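Local coordinates for ESX-1 secretion-associated protein EspB (Mycobacterium marinum, PDB 7P0Z) that is secreted through the mycobacterial ESX-1 system and assembles into a seven-chain, channel-like structure, consistent with a role in protein transport, at residues A[25-30]-A[163-168]; A[60-65]-A[198-203]; A[67-72]-A[194-199]. All coordinates share one frame; numbering follows the deposited sequence.

Contact 1. Residues A[25-30]-A[163-168]; sequences APMATP and LSLQRD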
loop_
_atom_site.group_PDB
_atom_site.type_symbol
_atom_site.label_atom_id
_atom_site.label_comp_id
_atom_site.label_asym_id
_atom_site.label_seq_id
_atom_site.Cartn_x
_atom_site.Cartn_y
_atom_site.Cartn_z
ATOM N N ALA A 25 -30.966 22.723 21.389
ATOM C CA ALA A 25 -30.843 22.521 22.815
ATOM C C ALA A 25 -29.385 22.231 23.151
ATOM O O ALA A 25 -28.655 21.697 22.322
ATOM C CB ALA A 25 -31.725 21.368 23.269
ATOM N N PRO A 26 -28.924 22.602 24.338
ATOM C CA PRO A 26 -27.525 22.346 24.682
ATOM C C PRO A 26 -27.195 20.870 24.623
ATOM O O PRO A 26 -27.990 20.023 25.012
ATOM C CB PRO A 26 -27.410 22.886 26.106
ATOM C CG PRO A 26 -28.772 22.905 26.605
ATOM C CD PRO A 26 -29.650 23.206 25.458
ATOM N N MET A 27 -26.020 20.566 24.118
ATOM C CA MET A 27 -25.516 19.212 24.172
ATOM C C MET A 27 -24.738 19.031 25.463
ATOM O O MET A 27 -24.748 19.887 26.345
ATOM C CB MET A 27 -24.687 18.905 22.937
ATOM C CG MET A 27 -25.434 19.169 21.668
ATOM S SD MET A 27 -24.498 18.830 20.190
ATOM C CE MET A 27 -24.777 17.086 20.023
ATOM N N ALA A 28 -24.066 17.903 25.590
ATOM C CA ALA A 28 -23.288 17.633 26.783
ATOM C C ALA A 28 -22.197 18.675 26.945
ATOM O O ALA A 28 -21.690 19.228 25.976
ATOM C CB ALA A 28 -22.682 16.244 26.703
ATOM N N THR A 29 -21.869 18.963 28.165
ATOM C CA THR A 29 -20.768 19.869 28.425
ATOM C C THR A 29 -19.459 19.099 28.405
ATOM O O THR A 29 -19.351 18.063 29.056
ATOM C CB THR A 29 -20.933 20.546 29.761
ATOM O OG1 THR A 29 -22.295 20.914 29.923
ATOM C CG2 THR A 29 -20.126 21.772 29.791
ATOM N N PRO A 30 -18.465 19.553 27.660
ATOM C CA PRO A 30 -17.182 18.860 27.631
ATOM C C PRO A 30 -16.452 19.002 28.952
ATOM O O PRO A 30 -16.718 19.934 29.718
ATOM C CB PRO A 30 -16.436 19.570 26.496
ATOM C CG PRO A 30 -17.061 20.890 26.424
ATOM C CD PRO A 30 -18.482 20.722 26.778
ATOM N N LEU A 163 -19.132 9.378 24.401
ATOM C CA LEU A 163 -20.377 8.630 24.409
ATOM C C LEU A 163 -21.585 9.550 24.428
ATOM O O LEU A 163 -22.585 9.288 23.755
ATOM C CB LEU A 163 -20.412 7.684 25.596
ATOM C CG LEU A 163 -19.346 6.607 25.535
ATOM C CD1 LEU A 163 -19.512 5.681 26.707
ATOM C CD2 LEU A 163 -19.437 5.839 24.235
ATOM N N SER A 164 -21.521 10.627 25.195
ATOM C CA SER A 164 -22.694 11.467 25.306
ATOM C C SER A 164 -22.939 12.264 24.033
ATOM O O SER A 164 -24.085 12.590 23.728
ATOM C CB SER A 164 -22.572 12.362 26.525
ATOM O OG SER A 164 -21.476 13.213 26.411
ATOM N N LEU A 165 -21.899 12.576 23.272
ATOM C CA LEU A 165 -22.122 13.122 21.942
ATOM C C LEU A 165 -22.776 12.096 21.039
ATOM O O LEU A 165 -23.719 12.409 20.315
ATOM C CB LEU A 165 -20.817 13.585 21.317
ATOM C CG LEU A 165 -20.148 14.862 21.787
ATOM C CD1 LEU A 165 -18.930 15.105 20.921
ATOM C CD2 LEU A 165 -21.099 16.015 21.707
ATOM N N GLN A 166 -22.279 10.864 21.063
ATOM C CA GLN A 166 -22.884 9.827 20.242
ATOM C C GLN A 166 -24.347 9.597 20.580
ATOM O O GLN A 166 -25.134 9.249 19.702
ATOM C CB GLN A 166 -22.110 8.534 20.385
ATOM C CG GLN A 166 -21.002 8.392 19.412
ATOM C CD GLN A 166 -20.072 7.269 19.752
ATOM O OE1 GLN A 166 -19.862 6.382 18.956
ATOM N NE2 GLN A 166 -19.466 7.329 20.913
ATOM N N ARG A 167 -24.736 9.787 21.825
ATOM C CA ARG A 167 -26.129 9.564 22.161
ATOM C C ARG A 167 -27.031 10.697 21.735
ATOM O O ARG A 167 -28.239 10.597 21.923
ATOM C CB ARG A 167 -26.334 9.402 23.648
ATOM C CG ARG A 167 -25.700 8.248 24.240
ATOM C CD ARG A 167 -26.049 8.233 25.670
ATOM N NE ARG A 167 -25.331 7.167 26.310
ATOM C CZ ARG A 167 -24.166 7.351 26.901
ATOM N NH1 ARG A 167 -23.668 8.563 26.978
ATOM N NH2 ARG A 167 -23.529 6.337 27.451
ATOM N N ASP A 168 -26.491 11.776 21.210
ATOM C CA ASP A 168 -27.270 12.980 21.024
ATOM C C ASP A 168 -27.453 13.341 19.560
ATOM O O ASP A 168 -27.598 14.510 19.224
ATOM C CB ASP A 168 -26.635 14.132 21.784
ATOM C CG ASP A 168 -27.647 15.099 22.290
ATOM O OD1 ASP A 168 -28.849 14.849 22.091
ATOM O OD2 ASP A 168 -27.260 16.117 22.887
#
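The flat carboxylate of D168 meets M27 through one oxygen, OD2, which lies 3.8 Å from M27 CG and equally close to the M27 backbone CA. The other flat group here, the guanidinium of R167, has the CB of S164 at its edge, in plane. The methionine passes aslant the aspartate: its chain runs extended to the sulfur and then bends (chi3 84°), which turns the methyl CE back over D168, 3.9 Å from D168 CB, with the CD2 of L165 at 4.2 Å from the same CE. Its apolar, flexible thioether can lie against both the aspartate and the leucine branch. One residue on, the small A28 sets its CB 3.3 Å from S164 OG, a snug fit without a hydrogen bond. That hydroxyl takes the position between its backbone N and carbonyl carbon (chi1 62°) and bonds back to the carbonyls of N160 and F161, so it is satisfied within its own helix. The charge of D168 is met by R171, which forms a salt bridge to OD2 and also bonds the carbonyl of A25, tying both segments together. The loop 25-30 runs alongside the C-terminal part of helix 149-166, in the opposite chain direction, while M27 reaches on to R69 of helix 42-81 and I197 of helix 181-224.

Contact 2. Residues A[60-65]-A[198-203]; sequences LYLQAG and LHMAKL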
loop_
_atom_site.group_PDB
_atom_site.type_symbol
_atom_site.label_atom_id
_atom_site.label_comp_id
_atom_site.label_asym_id
_atom_site.label_seq_id
_atom_site.Cartn_x
_atom_site.Cartn_y
_atom_site.Cartn_z
ATOM N N LEU A 60 -13.058 24.776 21.768
ATOM C CA LEU A 60 -13.312 25.896 20.878
ATOM C C LEU A 60 -14.166 25.490 19.682
ATOM O O LEU A 60 -15.145 26.166 19.327
ATOM C CB LEU A 60 -11.981 26.454 20.420
ATOM C CG LEU A 60 -12.039 27.741 19.632
ATOM C CD1 LEU A 60 -12.275 28.877 20.577
ATOM C CD2 LEU A 60 -10.751 27.898 18.904
ATOM N N TYR A 61 -13.818 24.388 19.041
ATOM C CA TYR A 61 -14.624 23.989 17.900
ATOM C C TYR A 61 -16.018 23.538 18.306
ATOM O O TYR A 61 -16.955 23.625 17.509
ATOM C CB TYR A 61 -13.916 22.910 17.117
ATOM C CG TYR A 61 -12.977 23.524 16.168
ATOM C CD1 TYR A 61 -11.713 23.875 16.571
ATOM C CD2 TYR A 61 -13.363 23.810 14.877
ATOM C CE1 TYR A 61 -10.855 24.457 15.725
ATOM C CE2 TYR A 61 -12.509 24.400 14.018
ATOM C CZ TYR A 61 -11.255 24.716 14.445
ATOM O OH TYR A 61 -10.385 25.309 13.591
ATOM N N LEU A 62 -16.179 23.050 19.527
ATOM C CA LEU A 62 -17.518 22.727 19.981
ATOM C C LEU A 62 -18.373 23.977 20.069
ATOM O O LEU A 62 -19.557 23.954 19.723
ATOM C CB LEU A 62 -17.454 22.018 21.319
ATOM C CG LEU A 62 -16.959 20.591 21.168
ATOM C CD1 LEU A 62 -16.672 20.034 22.516
ATOM C CD2 LEU A 62 -17.925 19.727 20.407
ATOM N N GLN A 63 -17.793 25.080 20.523
ATOM C CA GLN A 63 -18.541 26.334 20.507
ATOM C C GLN A 63 -18.909 26.752 19.088
ATOM O O GLN A 63 -20.006 27.278 18.841
ATOM C CB GLN A 63 -17.749 27.417 21.208
ATOM C CG GLN A 63 -17.857 27.290 22.674
ATOM C CD GLN A 63 -16.913 28.181 23.386
ATOM O OE1 GLN A 63 -15.919 28.612 22.829
ATOM N NE2 GLN A 63 -17.205 28.464 24.633
ATOM N N ALA A 64 -18.019 26.512 18.137
ATOM C CA ALA A 64 -18.380 26.804 16.753
ATOM C C ALA A 64 -19.591 25.984 16.306
ATOM O O ALA A 64 -20.522 26.507 15.677
ATOM C CB ALA A 64 -17.195 26.553 15.832
ATOM N N GLY A 65 -19.586 24.691 16.611
ATOM C CA GLY A 65 -20.717 23.855 16.246
ATOM C C GLY A 65 -22.008 24.314 16.896
ATOM O O GLY A 65 -23.086 24.231 16.305
ATOM N N LEU A 198 -20.343 13.402 14.849
ATOM C CA LEU A 198 -19.703 12.101 14.984
ATOM C C LEU A 198 -18.195 12.209 14.839
ATOM O O LEU A 198 -17.447 11.548 15.562
ATOM C CB LEU A 198 -20.278 11.133 13.966
ATOM C CG LEU A 198 -21.662 10.664 14.381
ATOM C CD1 LEU A 198 -22.113 9.538 13.524
ATOM C CD2 LEU A 198 -21.645 10.238 15.816
ATOM N N HIS A 199 -17.730 13.051 13.926
ATOM C CA HIS A 199 -16.298 13.275 13.816
ATOM C C HIS A 199 -15.736 13.887 15.094
ATOM O O HIS A 199 -14.633 13.540 15.530
ATOM C CB HIS A 199 -16.004 14.154 12.609
ATOM C CG HIS A 199 -14.555 14.239 12.272
ATOM N ND1 HIS A 199 -13.739 15.235 12.755
ATOM C CD2 HIS A 199 -13.764 13.428 11.539
ATOM C CE1 HIS A 199 -12.510 15.044 12.319
ATOM N NE2 HIS A 199 -12.500 13.956 11.577
ATOM N N MET A 200 -16.479 14.794 15.711
ATOM C CA MET A 200 -16.011 15.410 16.944
ATOM C C MET A 200 -15.965 14.404 18.079
ATOM O O MET A 200 -15.072 14.450 18.925
ATOM C CB MET A 200 -16.913 16.578 17.315
ATOM C CG MET A 200 -16.790 17.764 16.397
ATOM S SD MET A 200 -15.112 18.368 16.226
ATOM C CE MET A 200 -15.060 19.477 17.615
ATOM N N ALA A 201 -16.931 13.498 18.120
ATOM C CA ALA A 201 -16.900 12.442 19.116
ATOM C C ALA A 201 -15.693 11.550 18.911
ATOM O O ALA A 201 -15.051 11.123 19.873
ATOM C CB ALA A 201 -18.183 11.629 19.055
ATOM N N LYS A 202 -15.378 11.255 17.660
ATOM C CA LYS A 202 -14.208 10.452 17.362
ATOM C C LYS A 202 -12.932 11.146 17.817
ATOM O O LYS A 202 -12.010 10.507 18.328
ATOM C CB LYS A 202 -14.187 10.174 15.874
ATOM C CG LYS A 202 -13.209 9.188 15.439
ATOM C CD LYS A 202 -13.361 8.991 13.973
ATOM C CE LYS A 202 -14.612 8.198 13.646
ATOM N NZ LYS A 202 -14.511 6.767 14.019
ATOM N N LEU A 203 -12.866 12.459 17.648
ATOM C CA LEU A 203 -11.711 13.202 18.131
ATOM C C LEU A 203 -11.629 13.180 19.647
ATOM O O LEU A 203 -10.541 13.068 20.215
ATOM C CB LEU A 203 -11.773 14.635 17.631
ATOM C CG LEU A 203 -11.547 14.782 16.136
ATOM C CD1 LEU A 203 -11.585 16.250 15.756
ATOM C CD2 LEU A 203 -10.264 14.143 15.719
#
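M200 of helix 181-224 carries this contact, pushing the end of its side chain between Y61 and L62 of the antiparallel helix 42-81. Its methyl CE does all the touching: it lies 3.7 Å from the CB of Y61 and 4.0 Å from the CD2 of L62, with the CG of L62 a little farther off at 4.2 Å. The helices pack closely here, the CA atoms of L62 and M200 being 8.1 Å apart, and two successive bends (chi2 -55°, chi3 -87°) fold the thioether so that it fits between them. An unbranched, flexible methionine is well suited to such a place, because it can fold to match the surface it finds. The leucine and methionine lie alongside each other, running opposite ways, so the leucine offers the flank of its isobutyl group, CG and CD2, and forms one wall against the methyl, the CB of Y61 the other. L62 also touches F161 of helix 149-166, which places it at a meeting of three helices. Y61 takes part differently: its CB starts toward M200, but the ring then leads away, and the side chain also packs against P276 and K278 of the C-terminal loop. A tyrosine can therefore serve two partners, with its first carbon lining the helix interface and its ring extending beyond it. No hydrogen bond or salt bridge joins the two segments. Cohesion between them rests on dispersion and on the removal of apolar carbon from water, forces that depend on close fit and prescribe no single bonding direction.

Contact 3. Residues A[67-72]-A[194-199]; sequences RERQRL and KEWILH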
loop_
_atom_site.group_PDB
_atom_site.type_symbol
_atom_site.label_atom_id
_atom_site.label_comp_id
_atom_site.label_asym_id
_atom_site.label_seq_id
_atom_site.Cartn_x
_atom_site.Cartn_y
_atom_site.Cartn_z
ATOM N N ARG A 67 -22.801 27.403 17.497
ATOM C CA ARG A 67 -23.329 28.482 16.675
ATOM C C ARG A 67 -23.999 27.950 15.415
ATOM O O ARG A 67 -25.050 28.455 14.995
ATOM C CB ARG A 67 -22.247 29.475 16.295
ATOM C CG ARG A 67 -22.780 30.518 15.342
ATOM C CD ARG A 67 -21.718 31.351 14.755
ATOM N NE ARG A 67 -21.245 30.792 13.510
ATOM C CZ ARG A 67 -20.490 31.462 12.660
ATOM N NH1 ARG A 67 -20.147 32.698 12.940
ATOM N NH2 ARG A 67 -20.085 30.901 11.542
ATOM N N GLU A 68 -23.403 26.949 14.785
ATOM C CA GLU A 68 -24.037 26.409 13.590
ATOM C C GLU A 68 -25.414 25.842 13.900
ATOM O O GLU A 68 -26.336 25.948 13.088
ATOM C CB GLU A 68 -23.166 25.350 12.934
ATOM C CG GLU A 68 -21.937 25.914 12.276
ATOM C CD GLU A 68 -22.234 27.140 11.421
ATOM O OE1 GLU A 68 -21.961 28.264 11.878
ATOM O OE2 GLU A 68 -22.743 26.984 10.299
ATOM N N ARG A 69 -25.579 25.246 15.067
ATOM C CA ARG A 69 -26.890 24.711 15.393
ATOM C C ARG A 69 -27.899 25.819 15.661
ATOM O O ARG A 69 -29.075 25.680 15.316
ATOM C CB ARG A 69 -26.785 23.744 16.559
ATOM C CG ARG A 69 -26.161 22.446 16.142
ATOM C CD ARG A 69 -26.281 21.412 17.203
ATOM N NE ARG A 69 -25.676 21.855 18.442
ATOM C CZ ARG A 69 -24.382 21.778 18.702
ATOM N NH1 ARG A 69 -23.557 21.298 17.797
ATOM N NH2 ARG A 69 -23.920 22.193 19.859
ATOM N N GLN A 70 -27.475 26.933 16.251
ATOM C CA GLN A 70 -28.411 28.046 16.359
ATOM C C GLN A 70 -28.858 28.531 14.994
ATOM O O GLN A 70 -30.035 28.838 14.787
ATOM C CB GLN A 70 -27.823 29.219 17.106
ATOM C CG GLN A 70 -27.754 29.082 18.543
ATOM C CD GLN A 70 -27.462 30.412 19.154
ATOM O OE1 GLN A 70 -27.343 31.404 18.446
ATOM N NE2 GLN A 70 -27.332 30.450 20.468
ATOM N N ARG A 71 -27.926 28.645 14.060
ATOM C CA ARG A 71 -28.315 29.117 12.742
ATOM C C ARG A 71 -29.243 28.136 12.056
ATOM O O ARG A 71 -30.188 28.539 11.373
ATOM C CB ARG A 71 -27.087 29.389 11.895
ATOM C CG ARG A 71 -26.337 30.566 12.383
ATOM C CD ARG A 71 -25.121 30.793 11.593
ATOM N NE ARG A 71 -24.425 31.949 12.095
ATOM C CZ ARG A 71 -23.469 32.567 11.436
ATOM N NH1 ARG A 71 -23.088 32.114 10.262
ATOM N NH2 ARG A 71 -22.892 33.620 11.966
ATOM N N LEU A 72 -29.004 26.847 12.236
ATOM C CA LEU A 72 -29.897 25.858 11.661
ATOM C C LEU A 72 -31.295 25.959 12.256
ATOM O O LEU A 72 -32.292 25.841 11.541
ATOM C CB LEU A 72 -29.314 24.469 11.865
ATOM C CG LEU A 72 -30.188 23.263 11.559
ATOM C CD1 LEU A 72 -30.310 23.063 10.080
ATOM C CD2 LEU A 72 -29.586 22.045 12.190
ATOM N N LYS A 194 -24.843 16.183 11.822
ATOM C CA LYS A 194 -24.673 14.891 12.456
ATOM C C LYS A 194 -23.304 14.310 12.139
ATOM O O LYS A 194 -22.629 13.768 13.021
ATOM C CB LYS A 194 -25.784 13.965 11.980
ATOM C CG LYS A 194 -25.940 12.655 12.700
ATOM C CD LYS A 194 -25.060 11.621 12.104
ATOM C CE LYS A 194 -25.405 11.433 10.676
ATOM N NZ LYS A 194 -24.571 10.386 10.068
ATOM N N GLU A 195 -22.883 14.408 10.885
ATOM C CA GLU A 195 -21.571 13.902 10.514
ATOM C C GLU A 195 -20.472 14.625 11.260
ATOM O O GLU A 195 -19.514 14.009 11.733
ATOM C CB GLU A 195 -21.357 14.050 9.025
ATOM C CG GLU A 195 -22.164 13.101 8.258
ATOM C CD GLU A 195 -21.673 11.702 8.425
ATOM O OE1 GLU A 195 -20.450 11.517 8.565
ATOM O OE2 GLU A 195 -22.505 10.782 8.419
ATOM N N TRP A 196 -20.589 15.937 11.367
ATOM C CA TRP A 196 -19.583 16.688 12.088
ATOM C C TRP A 196 -19.553 16.302 13.558
ATOM O O TRP A 196 -18.482 16.205 14.159
ATOM C CB TRP A 196 -19.837 18.173 11.926
ATOM C CG TRP A 196 -18.808 18.980 12.551
ATOM C CD1 TRP A 196 -17.576 19.247 12.067
ATOM C CD2 TRP A 196 -18.893 19.619 13.810
ATOM N NE1 TRP A 196 -16.886 20.028 12.941
ATOM C CE2 TRP A 196 -17.675 20.273 14.026
ATOM C CE3 TRP A 196 -19.885 19.705 14.780
ATOM C CZ2 TRP A 196 -17.424 21.009 15.163
ATOM C CZ3 TRP A 196 -19.635 20.429 15.907
ATOM C CH2 TRP A 196 -18.410 21.073 16.096
ATOM N N ILE A 197 -20.717 16.088 14.155
ATOM C CA ILE A 197 -20.771 15.694 15.554
ATOM C C ILE A 197 -20.111 14.338 15.758
ATOM O O ILE A 197 -19.402 14.121 16.739
ATOM C CB ILE A 197 -22.229 15.707 16.048
ATOM C CG1 ILE A 197 -22.717 17.135 16.196
ATOM C CG2 ILE A 197 -22.370 14.977 17.361
ATOM C CD1 ILE A 197 -22.135 17.837 17.350
ATOM N N LEU A 198 -20.343 13.402 14.849
ATOM C CA LEU A 198 -19.703 12.101 14.984
ATOM C C LEU A 198 -18.195 12.209 14.839
ATOM O O LEU A 198 -17.447 11.548 15.562
ATOM C CB LEU A 198 -20.278 11.133 13.966
ATOM C CG LEU A 198 -21.662 10.664 14.381
ATOM C CD1 LEU A 198 -22.113 9.538 13.524
ATOM C CD2 LEU A 198 -21.645 10.238 15.816
ATOM N N HIS A 199 -17.730 13.051 13.926
ATOM C CA HIS A 199 -16.298 13.275 13.816
ATOM C C HIS A 199 -15.736 13.887 15.094
ATOM O O HIS A 199 -14.633 13.540 15.530
ATOM C CB HIS A 199 -16.004 14.154 12.609
ATOM C CG HIS A 199 -14.555 14.239 12.272
ATOM N ND1 HIS A 199 -13.739 15.235 12.755
ATOM C CD2 HIS A 199 -13.764 13.428 11.539
ATOM C CE1 HIS A 199 -12.510 15.044 12.319
ATOM N NE2 HIS A 199 -12.500 13.956 11.577
#
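R69 brings NH1 of its guanidinium against the CD1 methyl of I197, at 3.8 Å, the two side chains crossing at about a right angle. The isoleucine methyl comes at the group obliquely. W196 meets R69 edge to edge instead: its CZ3 lies near the guanidinium plane, 4.4 Å from R69 NH1, and NH1 in turn sits near the plane of the indole, so no cation-pi stack forms. A bend in the arginine (chi3 -58°) directs its planar end into this corner. The backbones come no nearer than 10.5 Å (R69 CA to K194 CA), a gap that suits a long, flexible arginine, while the branched isoleucine offers it an apolar methyl. The indole N-H of W196 points elsewhere, to the carbonyl of P277, which helps to hold the ring's rotation. Within each helix, neighbouring charges also pair. R67 grips OE1 of E68 side-on with two nitrogens, NE at 3.1 Å and NH2 at 3.3 Å, while K194 NZ holds OE2 of E195 at 2.7 Å from above its carboxylate plane. R67 has a further salt bridge to E187 of a third subunit, and E68 receives the backbone N-H of A282. Long antiparallel helices from the PE and PPE regions, packed side by side within one chain, are characteristic of the helical bundle of EspB, a fused counterpart of the PE-PPE pairs.

Overall arrangement
All three contacts join the PE and PPE family regions of one chain. Contacts 2 and 3 use the same helices, 42-81 and 181-224, and their centres lie 8 Å apart; W196 connects them, its CH2 3.3 Å from Y61 O and its CZ3 3.6 Å from the CA of G65, where the absence of a side chain permits this approach. Contact 1 lies about 10 Å from contact 2 and 12 Å from contact 3, centre to centre. M27 reaches contact 3 with its SD 3.3 Å from R69 CZ, while L165 CD1 packs 3.8 Å from A201 N in contact 2. The segments of each contact also have residues packed against a second subunit.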